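Local coordinates for cellulose biosynthesis protein BcsG (Salmonella typhimurium LT2, PDB 5OLT) that is required for cellulose biosynthesis, this chain being its extramembrane, zinc-binding domain of the alkaline phosphatase family, at residues Q124-N128 against E129-F133. Residues are numbered along the deposited sequence; the frame is centred on the assembly and turned at random. Where two conformers were deposited one is given.
Sequences QPANN and ECYLF
The hydroxyl of Y131 reaches back along the chain to A126, whose backbone N donates to Y131 OH at 3.1 Å with an N-H...O angle of 166°. The same alanine adds an apolar touch: A126 CB lies 3.8 Å from Y131 CE1, beside the hydroxyl end of the ring. Backbone oxygens of A126 and N128 lie in the ring plane at its edge, so the tyrosine is bordered by the chain that leads into its own turn. With CG beside the backbone N and anti to the carbonyl carbon (chi1 -62°), the phenol is carried back alongside residues 126-128, edge toward the backbone.

N127 directs the tight bend. Its OD1 takes the amide hydrogen of E129 at 3.1 Å from E129 N, in the carbonyl plane and on a lone pair, which is the bond of an Asx turn. Having CG anti to the backbone N (chi1 -170°) brings the amide oxygen within reach of that N-H. N127 O in turn accepts from C130 N at 3.0 Å; this i to i+3 bond matches the 3-10 turn. A weak bond from Y131 N to N128 O follows. In one of its two deposited conformers, the E129 chain crosses the asparagine amide, E129 CG coming 3.0 Å from N127 OD1.

Further out, the disulfide from C130 to C114 ties the turn to a preceding loop, and backbone bonding between C130 and S113 reinforces that tie. R111 packs against A126 and Y131 and binds Q124 O. The turn thus links helix 119-122 to helix 132-138, with Y131 at the N-cap position; F133, the second residue of that helix, packs on strand 210-216 of the large mixed sheet.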
ATOM      1  N   GLN A 124       7.265 -14.934  10.237  1.00 20.44           N
ATOM      2  CA  GLN A 124       6.720 -15.739  11.302  1.00 22.77           C
ATOM      3  C   GLN A 124       5.232 -15.414  11.345  1.00 21.38           C
ATOM      4  O   GLN A 124       4.839 -14.334  10.926  1.00 19.16           O
ATOM      5  CB  GLN A 124       7.438 -15.396  12.623  1.00 23.53           C
ATOM      6  CG  GLN A 124       8.964 -15.626  12.524  1.00 28.42           C
ATOM      7  CD  GLN A 124       9.849 -14.920  13.556  1.00 35.40           C
ATOM      8  OE1 GLN A 124       9.419 -14.040  14.315  1.00 39.13           O
ATOM      9  NE2 GLN A 124      11.133 -15.309  13.566  1.00 38.19           N
ATOM     10  N   PRO A 125       4.384 -16.341  11.824  1.00 21.89           N
ATOM     11  CA  PRO A 125       2.947 -16.036  11.915  1.00 20.71           C
ATOM     12  C   PRO A 125       2.712 -14.806  12.778  1.00 19.12           C
ATOM     13  O   PRO A 125       3.455 -14.564  13.757  1.00 20.91           O
ATOM     14  CB  PRO A 125       2.389 -17.255  12.620  1.00 25.37           C
ATOM     15  CG  PRO A 125       3.309 -18.359  12.219  1.00 27.56           C
ATOM     16  CD  PRO A 125       4.676 -17.758  12.091  1.00 23.03           C
ATOM     17  N   ALA A 126       1.753 -13.992  12.360  1.00 20.05           N
ATOM     18  CA  ALA A 126       1.314 -12.862  13.124  1.00 20.30           C
ATOM     19  C   ALA A 126       0.014 -13.185  13.858  1.00 19.66           C
ATOM     20  O   ALA A 126      -0.640 -14.186  13.595  1.00 20.91           O
ATOM     21  CB  ALA A 126       1.125 -11.642  12.214  1.00 24.22           C
ATOM     22  N   ASN A 127      -0.349 -12.315  14.779  1.00 20.55           N
ATOM     23  CA  ASN A 127      -1.638 -12.387  15.414  1.00 21.29           C
ATOM     24  C   ASN A 127      -2.746 -12.347  14.331  1.00 21.13           C
ATOM     25  O   ASN A 127      -2.635 -11.598  13.343  1.00 19.25           O
ATOM     26  CB  ASN A 127      -1.746 -11.216  16.363  1.00 22.70           C
ATOM     27  CG  ASN A 127      -2.938 -11.313  17.251  1.00 31.01           C
ATOM     28  OD1 ASN A 127      -4.073 -11.165  16.805  1.00 33.02           O
ATOM     29  ND2 ASN A 127      -2.694 -11.582  18.526  1.00 33.80           N
ATOM     30  N   ASN A 128      -3.808 -13.138  14.491  1.00 24.23           N
ATOM     31  CA  ASN A 128      -4.872 -13.206  13.469  1.00 22.87           C
ATOM     32  C   ASN A 128      -5.476 -11.820  13.111  1.00 18.90           C
ATOM     33  O   ASN A 128      -5.865 -11.566  11.947  1.00 19.95           O
ATOM     34  CB  ASN A 128      -5.981 -14.168  13.905  1.00 31.27           C
ATOM     35  CG  ASN A 128      -5.583 -15.616  13.728  1.00 40.24           C
ATOM     36  OD1 ASN A 128      -5.024 -16.006  12.690  1.00 45.52           O
ATOM     37  ND2 ASN A 128      -5.866 -16.431  14.739  1.00 53.43           N
ATOM     38  N   GLU A 129      -5.511 -10.935  14.106  0.70 18.56           N
ATOM     39  CA  GLU A 129      -6.112  -9.588  13.955  0.70 18.28           C
ATOM     40  C   GLU A 129      -5.279  -8.668  13.067  0.70 15.17           C
ATOM     41  O   GLU A 129      -5.712  -7.586  12.701  0.70 14.93           O
ATOM     42  CB  GLU A 129      -6.350  -8.923  15.321  0.70 19.92           C
ATOM     43  CG  GLU A 129      -5.104  -8.404  16.033  0.70 24.92           C
ATOM     44  CD  GLU A 129      -5.242  -8.356  17.555  0.70 28.32           C
ATOM     45  OE1 GLU A 129      -6.332  -8.671  18.082  0.70 37.81           O
ATOM     46  OE2 GLU A 129      -4.254  -7.987  18.223  0.70 32.58           O
ATOM     47  N   CYS A 130      -4.082  -9.101  12.725  1.00 14.02           N
ATOM     48  CA  CYS A 130      -3.209  -8.272  11.907  1.00 14.13           C
ATOM     49  C   CYS A 130      -3.530  -8.378  10.420  1.00 12.02           C
ATOM     50  O   CYS A 130      -3.156  -7.467   9.656  1.00 12.71           O
ATOM     51  CB  CYS A 130      -1.758  -8.638  12.138  1.00 17.07           C
ATOM     52  SG  CYS A 130      -1.231  -8.386  13.855  1.00 21.66           S
ATOM     53  N   TYR A 131      -4.226  -9.437  10.019  1.00 11.23           N
ATOM     54  CA  TYR A 131      -4.447  -9.718   8.604  1.00 11.30           C
ATOM     55  C   TYR A 131      -5.695  -9.014   8.130  1.00 11.87           C
ATOM     56  O   TYR A 131      -6.802  -9.416   8.457  1.00 12.02           O
ATOM     57  CB  TYR A 131      -4.522 -11.219   8.324  1.00 12.90           C
ATOM     58  CG  TYR A 131      -3.253 -11.965   8.664  1.00 13.68           C
ATOM     59  CD1 TYR A 131      -2.977 -12.337   9.987  1.00 15.15           C
ATOM     60  CD2 TYR A 131      -2.342 -12.306   7.663  1.00 15.65           C
ATOM     61  CE1 TYR A 131      -1.821 -13.042  10.304  1.00 16.84           C
ATOM     62  CE2 TYR A 131      -1.169 -13.006   7.983  1.00 17.08           C
ATOM     63  CZ  TYR A 131      -0.951 -13.388   9.302  1.00 17.47           C
ATOM     64  OH  TYR A 131       0.201 -14.074   9.661  1.00 21.09           O
ATOM     65  N   LEU A 132      -5.495  -7.929   7.375  1.00 11.62           N
ATOM     66  CA  LEU A 132      -6.603  -7.074   6.957  1.00 11.54           C
ATOM     67  C   LEU A 132      -7.748  -7.870   6.295  1.00 11.70           C
ATOM     68  O   LEU A 132      -8.950  -7.651   6.619  1.00 11.31           O
ATOM     69  CB  LEU A 132      -6.064  -6.020   5.978  1.00 11.59           C
ATOM     70  CG  LEU A 132      -7.092  -5.105   5.293  1.00 11.81           C
ATOM     71  CD1 LEU A 132      -7.800  -4.252   6.366  1.00 14.81           C
ATOM     72  CD2 LEU A 132      -6.362  -4.250   4.238  1.00 14.80           C
ATOM     73  N   PHE A 133      -7.411  -8.743   5.356  1.00 12.17           N
ATOM     74  CA  PHE A 133      -8.419  -9.506   4.620  1.00 12.01           C
ATOM     75  C   PHE A 133      -9.111 -10.538   5.504  1.00 13.45           C
ATOM     76  O   PHE A 133     -10.284 -10.851   5.264  1.00 14.68           O
ATOM     77  CB  PHE A 133      -7.852 -10.105   3.322  1.00 12.59           C
ATOM     78  CG  PHE A 133      -7.605  -9.067   2.267  1.00 12.14           C
ATOM     79  CD1 PHE A 133      -6.441  -8.300   2.271  1.00 13.32           C
ATOM     80  CD2 PHE A 133      -8.561  -8.839   1.280  1.00 13.75           C
ATOM     81  CE1 PHE A 133      -6.237  -7.313   1.302  1.00 13.74           C
ATOM     82  CE2 PHE A 133      -8.360  -7.875   0.295  1.00 15.06           C
ATOM     83  CZ  PHE A 133      -7.211  -7.104   0.308  1.00 13.13           C
TER